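Long-range contacts in mannitol dehydrogenase (PDB 1LJ8), which binds NAD and probably catalyses the NAD-dependent interconversion of mannitol and fructose: residues Q27-I32 / I126-I131; W58-V63 / I99-D104; T185-D190 / D268-G273. All coordinates share one frame; numbering follows the deposited sequence.

Contact 1 (Q27-I32 / I126-I131); sequences QGIAHI and IVSLTI. With NAD (nicotinamide-adenine-dinucleotide), chain B.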
# COMPACT_ATOMS: atom_id res chain seq x y z
N GLN A 27 5.67 -4.67 24.10
CA GLN A 27 5.36 -3.80 22.95
C GLN A 27 6.15 -2.53 22.84
O GLN A 27 6.43 -1.86 23.84
CB GLN A 27 3.87 -3.44 22.97
CG GLN A 27 2.96 -4.67 22.77
CD GLN A 27 1.53 -4.38 23.12
OE1 GLN A 27 1.20 -3.28 23.56
NE2 GLN A 27 0.67 -5.36 22.94
N GLY A 28 6.51 -2.20 21.59
CA GLY A 28 7.23 -0.96 21.34
C GLY A 28 6.71 -0.25 20.10
O GLY A 28 7.05 0.92 19.86
N ILE A 29 5.91 -0.96 19.30
CA ILE A 29 5.34 -0.37 18.09
C ILE A 29 3.83 -0.50 18.11
O ILE A 29 3.32 -1.56 18.48
CB ILE A 29 5.86 -1.14 16.84
CG1 ILE A 29 7.40 -1.01 16.76
CG2 ILE A 29 5.15 -0.67 15.54
CD1 ILE A 29 8.02 -2.06 15.77
N ALA A 30 3.13 0.59 17.74
CA ALA A 30 1.67 0.52 17.56
C ALA A 30 1.49 0.69 16.04
O ALA A 30 1.90 1.72 15.45
CB ALA A 30 0.94 1.65 18.30
N HIS A 31 0.89 -0.32 15.41
CA HIS A 31 0.69 -0.26 13.96
C HIS A 31 -0.73 -0.02 13.54
O HIS A 31 -1.61 -0.84 13.82
CB HIS A 31 1.11 -1.56 13.28
CG HIS A 31 1.05 -1.44 11.79
ND1 HIS A 31 2.00 -0.74 11.08
CD2 HIS A 31 0.08 -1.78 10.90
CE1 HIS A 31 1.61 -0.64 9.81
NE2 HIS A 31 0.45 -1.26 9.68
N ILE A 32 -0.95 1.08 12.83
CA ILE A 32 -2.31 1.39 12.38
C ILE A 32 -2.54 0.83 10.97
O ILE A 32 -1.85 1.20 9.99
CB ILE A 32 -2.57 2.90 12.38
CG1 ILE A 32 -2.28 3.45 13.79
CG2 ILE A 32 -4.07 3.16 11.98
CD1 ILE A 32 -2.48 5.00 13.89
N ILE A 126 7.21 3.89 18.46
CA ILE A 126 7.00 4.10 17.02
C ILE A 126 5.53 3.82 16.75
O ILE A 126 4.99 2.81 17.26
CB ILE A 126 7.81 3.08 16.16
CG1 ILE A 126 9.31 3.39 16.24
CG2 ILE A 126 7.36 3.17 14.67
CD1 ILE A 126 10.17 2.18 15.76
N VAL A 127 4.87 4.71 16.00
CA VAL A 127 3.49 4.48 15.51
C VAL A 127 3.72 4.32 13.98
O VAL A 127 4.13 5.27 13.30
CB VAL A 127 2.54 5.69 15.77
CG1 VAL A 127 1.14 5.41 15.09
CG2 VAL A 127 2.32 5.81 17.29
N SER A 128 3.50 3.11 13.47
CA SER A 128 3.69 2.84 12.06
C SER A 128 2.34 2.79 11.35
O SER A 128 1.28 2.55 11.96
CB SER A 128 4.47 1.54 11.86
OG SER A 128 3.88 0.49 12.60
N LEU A 129 2.40 2.99 10.03
CA LEU A 129 1.19 3.05 9.23
C LEU A 129 1.12 2.25 7.94
O LEU A 129 2.07 2.27 7.15
CB LEU A 129 0.93 4.53 8.79
CG LEU A 129 1.07 5.70 9.81
CD1 LEU A 129 1.03 7.09 9.08
CD2 LEU A 129 -0.07 5.57 10.86
N THR A 130 0.01 1.53 7.73
CA THR A 130 -0.31 1.07 6.36
C THR A 130 -1.81 1.43 6.30
O THR A 130 -2.69 0.59 6.51
CB THR A 130 -0.08 -0.42 6.03
OG1 THR A 130 -0.69 -1.25 7.00
CG2 THR A 130 1.45 -0.73 5.98
N ILE A 131 -2.08 2.71 6.07
CA ILE A 131 -3.48 3.23 6.04
C ILE A 131 -3.98 3.46 4.61
O ILE A 131 -5.04 4.07 4.41
CB ILE A 131 -3.59 4.57 6.81
CG1 ILE A 131 -2.64 5.65 6.22
CG2 ILE A 131 -3.22 4.33 8.29
CD1 ILE A 131 -2.87 7.08 6.86
PA NAD B . -5.35 -4.59 3.26
O1A NAD B . -6.56 -4.35 2.51
O2A NAD B . -4.94 -5.95 3.72
O5B NAD B . -5.33 -3.70 4.58
C5B NAD B . -5.53 -2.26 4.48
C4B NAD B . -5.57 -1.87 5.97
O4B NAD B . -5.71 -0.39 6.03
C3B NAD B . -6.83 -2.36 6.77
O3B NAD B . -6.37 -2.63 8.11
C2B NAD B . -7.78 -1.16 6.68
O2B NAD B . -8.76 -1.14 7.71
C1B NAD B . -6.81 -0.01 6.85
N9A NAD B . -7.27 1.26 6.38
C8A NAD B . -7.85 1.64 5.19
N7A NAD B . -8.09 2.93 5.14
C5A NAD B . -7.64 3.41 6.36
C6A NAD B . -7.63 4.72 6.84
N6A NAD B . -8.06 5.80 6.18
N1A NAD B . -7.13 4.94 8.12
C2A NAD B . -6.64 3.89 8.89
N3A NAD B . -6.62 2.58 8.42
C4A NAD B . -7.14 2.40 7.14
O3 NAD B . -4.18 -3.96 2.39
PN NAD B . -2.61 -4.29 2.31
O1N NAD B . -2.38 -5.25 1.23
O2N NAD B . -2.18 -4.66 3.66
O5D NAD B . -2.01 -2.92 1.82
C5D NAD B . -2.08 -1.81 2.72
C4D NAD B . -1.13 -0.82 2.20
O4D NAD B . 0.25 -1.20 2.35
C3D NAD B . -1.27 -0.35 0.71
O3D NAD B . -2.36 0.55 0.53
C2D NAD B . 0.11 0.18 0.38
O2D NAD B . 0.22 1.56 0.71
C1D NAD B . 1.05 -0.71 1.24
N1N NAD B . 1.67 -1.82 0.50
C2N NAD B . 1.02 -3.00 0.10
C3N NAD B . 1.72 -3.90 -0.66
C7N NAD B . 1.00 -5.17 -1.14
O7N NAD B . 1.59 -5.86 -1.99
N7N NAD B . -0.21 -5.47 -0.72
C4N NAD B . 3.11 -3.63 -1.07
C5N NAD B . 3.74 -2.44 -0.60
C6N NAD B . 3.03 -1.50 0.19

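Contact 2 (W58-V63 / I99-D104); sequences WSICGV and IGSISD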
# COMPACT_ATOMS: atom_id res chain seq x y z
N TRP A 58 10.20 -4.92 21.23
CA TRP A 58 9.64 -4.21 20.08
C TRP A 58 8.44 -4.95 19.46
O TRP A 58 8.21 -4.92 18.24
CB TRP A 58 10.72 -3.97 19.02
CG TRP A 58 11.68 -2.88 19.47
CD1 TRP A 58 12.97 -3.04 19.95
CD2 TRP A 58 11.45 -1.48 19.44
NE1 TRP A 58 13.54 -1.80 20.21
CE2 TRP A 58 12.63 -0.83 19.89
CE3 TRP A 58 10.35 -0.69 19.06
CZ2 TRP A 58 12.75 0.59 19.98
CZ3 TRP A 58 10.47 0.73 19.15
CH2 TRP A 58 11.67 1.35 19.60
N SER A 59 7.68 -5.61 20.32
CA SER A 59 6.46 -6.28 19.86
C SER A 59 5.49 -5.24 19.30
O SER A 59 5.53 -4.07 19.67
CB SER A 59 5.76 -7.00 21.02
OG SER A 59 4.65 -7.77 20.55
N ILE A 60 4.61 -5.69 18.42
CA ILE A 60 3.64 -4.80 17.79
C ILE A 60 2.23 -4.93 18.37
O ILE A 60 1.72 -6.04 18.58
CB ILE A 60 3.56 -5.15 16.29
CG1 ILE A 60 4.91 -4.86 15.62
CG2 ILE A 60 2.41 -4.37 15.58
CD1 ILE A 60 5.12 -5.77 14.32
N CYS A 61 1.62 -3.78 18.65
CA CYS A 61 0.21 -3.75 19.07
C CYS A 61 -0.53 -3.23 17.82
O CYS A 61 -0.33 -2.07 17.39
CB CYS A 61 -0.03 -2.78 20.25
SG CYS A 61 -1.81 -2.86 20.76
N GLY A 62 -1.33 -4.09 17.19
CA GLY A 62 -2.10 -3.63 16.03
C GLY A 62 -3.16 -2.62 16.46
O GLY A 62 -3.55 -2.60 17.65
N VAL A 63 -3.62 -1.80 15.51
CA VAL A 63 -4.64 -0.77 15.77
C VAL A 63 -5.56 -0.76 14.55
O VAL A 63 -5.10 -0.59 13.41
CB VAL A 63 -3.99 0.62 15.90
CG1 VAL A 63 -5.09 1.72 15.94
CG2 VAL A 63 -3.16 0.69 17.17
N ILE A 99 4.56 -16.41 12.63
CA ILE A 99 5.08 -15.11 13.06
C ILE A 99 4.50 -14.78 14.43
O ILE A 99 3.28 -14.87 14.61
CB ILE A 99 4.67 -14.00 12.05
CG1 ILE A 99 5.26 -14.33 10.66
CG2 ILE A 99 5.14 -12.62 12.56
CD1 ILE A 99 6.85 -14.23 10.60
N GLY A 100 5.37 -14.38 15.37
CA GLY A 100 4.90 -14.06 16.71
C GLY A 100 5.15 -12.63 17.17
O GLY A 100 4.98 -12.33 18.36
N SER A 101 5.49 -11.74 16.24
CA SER A 101 5.80 -10.35 16.62
C SER A 101 4.63 -9.42 16.89
O SER A 101 4.84 -8.30 17.36
CB SER A 101 6.71 -9.76 15.53
OG SER A 101 6.04 -9.88 14.29
N ILE A 102 3.39 -9.86 16.61
CA ILE A 102 2.22 -9.04 16.92
C ILE A 102 1.63 -9.72 18.17
O ILE A 102 1.35 -10.94 18.16
CB ILE A 102 1.19 -9.05 15.79
CG1 ILE A 102 1.78 -8.34 14.56
CG2 ILE A 102 -0.15 -8.32 16.24
CD1 ILE A 102 0.84 -8.35 13.32
N SER A 103 1.47 -8.94 19.24
CA SER A 103 0.96 -9.47 20.52
C SER A 103 -0.46 -9.05 20.89
O SER A 103 -1.04 -9.61 21.83
CB SER A 103 1.93 -9.11 21.65
OG SER A 103 2.18 -7.72 21.73
N ASP A 104 -1.04 -8.10 20.17
CA ASP A 104 -2.43 -7.68 20.48
C ASP A 104 -2.89 -6.82 19.32
O ASP A 104 -2.09 -6.48 18.45
CB ASP A 104 -2.44 -6.82 21.75
CG ASP A 104 -3.83 -6.75 22.42
OD1 ASP A 104 -3.91 -6.09 23.49
OD2 ASP A 104 -4.82 -7.36 21.91
O HOH W 1 5.44 -10.31 20.22

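Contact 3 (T185-D190 / D268-G273); sequences TVMSCD and DKFVNG. With NAD (nicotinamide-adenine-dinucleotide), chain B.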
# COMPACT_ATOMS: atom_id res chain seq x y z
N THR A 185 8.04 8.17 16.95
CA THR A 185 8.31 8.43 15.54
C THR A 185 7.05 7.94 14.82
O THR A 185 6.41 6.97 15.26
CB THR A 185 9.50 7.55 15.04
OG1 THR A 185 10.70 7.92 15.73
CG2 THR A 185 9.71 7.70 13.54
N VAL A 186 6.66 8.61 13.75
CA VAL A 186 5.53 8.15 12.93
C VAL A 186 6.20 7.62 11.65
O VAL A 186 6.86 8.36 10.90
CB VAL A 186 4.53 9.25 12.58
CG1 VAL A 186 3.33 8.60 11.81
CG2 VAL A 186 3.96 9.84 13.87
N MSE A 187 6.01 6.32 11.43
CA MSE A 187 6.67 5.60 10.34
C MSE A 187 5.71 5.10 9.27
O MSE A 187 5.13 4.03 9.42
CB MSE A 187 7.45 4.42 11.00
CG MSE A 187 8.45 3.72 10.08
SE MSE A 187 9.32 2.20 10.92
CE MSE A 187 7.88 0.87 10.93
N SER A 188 5.60 5.83 8.16
CA SER A 188 4.69 5.43 7.07
C SER A 188 5.28 4.26 6.28
O SER A 188 6.45 4.29 5.91
CB SER A 188 4.49 6.58 6.07
OG SER A 188 3.66 6.11 5.00
N CYS A 189 4.45 3.26 6.03
CA CYS A 189 4.88 2.11 5.20
C CYS A 189 3.91 2.01 4.02
O CYS A 189 3.66 0.91 3.50
CB CYS A 189 4.86 0.81 6.03
SG CYS A 189 6.07 0.88 7.36
N ASP A 190 3.35 3.14 3.60
CA ASP A 190 2.46 3.15 2.43
C ASP A 190 3.18 3.55 1.14
O ASP A 190 4.25 4.16 1.17
CB ASP A 190 1.26 4.10 2.67
CG ASP A 190 0.24 3.50 3.65
OD1 ASP A 190 -0.35 2.45 3.28
OD2 ASP A 190 0.01 4.10 4.77
N ASP A 268 17.14 6.75 8.62
CA ASP A 268 17.30 6.54 10.06
C ASP A 268 16.96 7.79 10.86
O ASP A 268 17.85 8.45 11.42
CB ASP A 268 18.73 6.09 10.35
CG ASP A 268 18.86 5.33 11.66
OD1 ASP A 268 17.89 5.26 12.46
OD2 ASP A 268 19.96 4.81 11.92
N LYS A 269 15.66 8.07 10.94
CA LYS A 269 15.15 9.27 11.62
C LYS A 269 14.12 8.85 12.64
O LYS A 269 12.91 8.92 12.37
CB LYS A 269 14.50 10.19 10.58
CG LYS A 269 15.43 10.74 9.53
CD LYS A 269 14.67 11.57 8.47
CE LYS A 269 15.61 12.03 7.37
NZ LYS A 269 14.80 12.73 6.29
N PHE A 270 14.58 8.42 13.82
CA PHE A 270 13.69 7.93 14.88
C PHE A 270 14.02 8.72 16.14
O PHE A 270 15.15 8.66 16.63
CB PHE A 270 13.92 6.43 15.10
CG PHE A 270 13.44 5.59 13.96
CD1 PHE A 270 14.17 5.53 12.76
CD2 PHE A 270 12.21 4.94 14.03
CE1 PHE A 270 13.65 4.87 11.64
CE2 PHE A 270 11.69 4.29 12.95
CZ PHE A 270 12.40 4.24 11.72
N VAL A 271 13.03 9.44 16.66
CA VAL A 271 13.27 10.28 17.81
C VAL A 271 13.36 9.53 19.13
O VAL A 271 14.01 10.00 20.06
CB VAL A 271 12.15 11.35 17.97
CG1 VAL A 271 12.23 12.39 16.85
CG2 VAL A 271 10.77 10.68 17.92
N ASN A 272 12.73 8.36 19.19
CA ASN A 272 12.64 7.61 20.44
C ASN A 272 13.08 6.14 20.27
O ASN A 272 12.48 5.22 20.87
CB ASN A 272 11.16 7.71 20.94
CG ASN A 272 10.99 7.44 22.44
OD1 ASN A 272 11.92 7.07 23.13
ND2 ASN A 272 9.75 7.61 22.94
N GLY A 273 14.10 5.92 19.44
CA GLY A 273 14.63 4.57 19.25
C GLY A 273 13.93 3.71 18.21
O GLY A 273 12.89 4.09 17.66
PA NAD B . -5.35 -4.59 3.26
O1A NAD B . -6.56 -4.35 2.51
O2A NAD B . -4.94 -5.95 3.72
O5B NAD B . -5.33 -3.70 4.58
C5B NAD B . -5.53 -2.26 4.48
C4B NAD B . -5.57 -1.87 5.97
O4B NAD B . -5.71 -0.39 6.03
C3B NAD B . -6.83 -2.36 6.77
O3B NAD B . -6.37 -2.63 8.11
C2B NAD B . -7.78 -1.16 6.68
O2B NAD B . -8.76 -1.14 7.71
C1B NAD B . -6.81 -0.01 6.85
N9A NAD B . -7.27 1.26 6.38
C8A NAD B . -7.85 1.64 5.19
N7A NAD B . -8.09 2.93 5.14
C5A NAD B . -7.64 3.41 6.36
C6A NAD B . -7.63 4.72 6.84
N6A NAD B . -8.06 5.80 6.18
N1A NAD B . -7.13 4.94 8.12
C2A NAD B . -6.64 3.89 8.89
N3A NAD B . -6.62 2.58 8.42
C4A NAD B . -7.14 2.40 7.14
O3 NAD B . -4.18 -3.96 2.39
PN NAD B . -2.61 -4.29 2.31
O1N NAD B . -2.38 -5.25 1.23
O2N NAD B . -2.18 -4.66 3.66
O5D NAD B . -2.01 -2.92 1.82
C5D NAD B . -2.08 -1.81 2.72
C4D NAD B . -1.13 -0.82 2.20
O4D NAD B . 0.25 -1.20 2.35
C3D NAD B . -1.27 -0.35 0.71
O3D NAD B . -2.36 0.55 0.53
C2D NAD B . 0.11 0.18 0.38
O2D NAD B . 0.22 1.56 0.71
C1D NAD B . 1.05 -0.71 1.24
N1N NAD B . 1.67 -1.82 0.50
C2N NAD B . 1.02 -3.00 0.10
C3N NAD B . 1.72 -3.90 -0.66
C7N NAD B . 1.00 -5.17 -1.14
O7N NAD B . 1.59 -5.86 -1.99
N7N NAD B . -0.21 -5.47 -0.72
C4N NAD B . 3.11 -3.63 -1.07
C5N NAD B . 3.74 -2.44 -0.60
C6N NAD B . 3.03 -1.50 0.19
O HOH W 2 11.10 6.24 17.79

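Contact 1 (Q27-I32 / I126-I131)
H31 ties strand 27-32 to the end of strand 126-129 through both nitrogens of its ring. ND1 is hydrogen-bonded to S128 OG at 2.7 Å, the hydroxyl meeting the edge of the imidazole in its plane, and NE2 is hydrogen-bonded to T130 OG1 at 2.9 Å. Since CG is anti to the backbone N (chi1 -174°), the ring leans along the chain direction and spans both hydroxyls; H38 stacks on it. A leucine in place of H31 would probably leave the buried hydroxyls of S128 and T130 without this partner and T130 freer to turn beside the cofactor.

The two strands are parallel neighbours in the Rossmann sheet, the carboxyl ends of whose strands carry the dinucleotide. There T130 N donates to I32 O at 2.9 Å in an almost straight bond (170°), T130 O approaches O4B of the adenosine ribose, and I131 CG2 sits 3.5 Å from adenine C2A.

The face away from H31 is tightly filled. I32 CD1 lies 3.8 Å from V127 CG1 and also meets L129 CD2, the branches spreading methyls to meet neighbours on the same face, while V165 of helix 165-178 packs against I32, L129 and I131.

The amino end is looser: the bond from I126 N to G28 O stretches to 3.3 Å and bends to 145°. Partly exposed Q27 sends its amide elsewhere, to K118 and S103.

Contact 2 (W58-V63 / I99-D104)
I60 sets its branched root against I102, with CB 4.0 Å from I102 CG1 and CG2 scarcely farther from the same atom, the two side chains slanting across each other. Beta-branched residues suit this place because their bulk sits close to the backbone, where adjacent strands are near enough to touch. A43 of helix 42-50 and H38 of helix 36-40 pack against both isoleucines and cover this pair.

Beneath them the backbones are laced in parallel. I60 N donates to S101 O at 2.8 Å in a nearly straight bond (165°), and I60 O receives S103 N. Regular pairing would bring G62 N next to S103 O; instead it binds D104 O at 2.8 Å, the donor tilted from the carbonyl plane. The one-residue slip is consistent with a beta bulge in strand 96-107, and it leaves D104 N buried without a partner in the model. These are two adjoining strands of the Rossmann sheet, and the short segments diverge strongly, by 52°.

A polar cluster secures the start of the pairing. With its OG anti to the backbone N (chi1 -174°), S59 reaches across to S103 OG at 2.7 Å, where either hydroxyl could be the donor. A water bridges S59 OG to G100 O, donating to the carbonyl at 2.8 Å. Small hydroxyl side chains fit at S59 and S103 because each serves two partners at short range: S103 OG also binds the amide of Q27 from strand 27-32. S101 turns its own hydroxyl to A43 O, tying this loop to helix 42-50.

On the opposite face from the isoleucines the contact is thinner, C61 SG resting 4.1 Å from D104 CB.

Contact 3 (T185-D190 / D268-G273)
T185 OG1 is gripped from several directions: V271 N donates to it over 2.9 Å in a bent bond (138°), it donates in turn to a water at 2.7 Å, and S223 OG is a further partner. The same water accepts N272 N and donates to G273 O, so one threonine hydroxyl gathers three successive residues of the loop, directly or through the water. With chi1 at -64°, T185 sets OG1 beside its own backbone N and leaves CG2 to pack 3.8 Å from F270 CD2. A threonine suits the spot by offering a hydroxyl and a methyl from one short stem.

The contact lays the loop after strand 263-266 against strand 185-188, the outermost strand of the Rossmann sheet on this side. Two residues farther along the same face, M187, a selenomethionine, makes a Met-aromatic contact: SE lies in the ring plane of F270, 4.9 Å from its centroid, meeting the CE2 and CZ edge. Its extended stem (chi1 -167°) carries SE out to the ring, while a bend at chi3 swings the CE methyl away. I126 of the next strand also packs against F270.

Beyond the loop's reach, the strand runs into the cofactor site. An ST turn, D190 N to S188 OG, leads to D190, whose OD1 accepts NAD O2D of the nicotinamide ribose at 2.8 Å, while OD2 takes the backbone N of I131.

All three contacts belong to the Rossmann domain and bear on one mixed sheet, in which strands 185-188, 126-129, 27-32, 59-64 and 96-107 follow one another side by side. Contact 1 holds the middle; contacts 2 and 3 have centres about 9 Å from its own, contact 2 on the neighbouring strand pair and contact 3 where a loop packs on edge strand 185-188, and about 17 Å from each other. Along the chain contact 2 is nested within the loop closed by contact 1, and contact 3 comes later. Probable hydrogen bonds, I29 O to C61 N and L129 O to C189 N, join the contacts across the sheet. W58 touches G273. Contacts 1 and 3 both reach NAD at their strands' carboxyl ends.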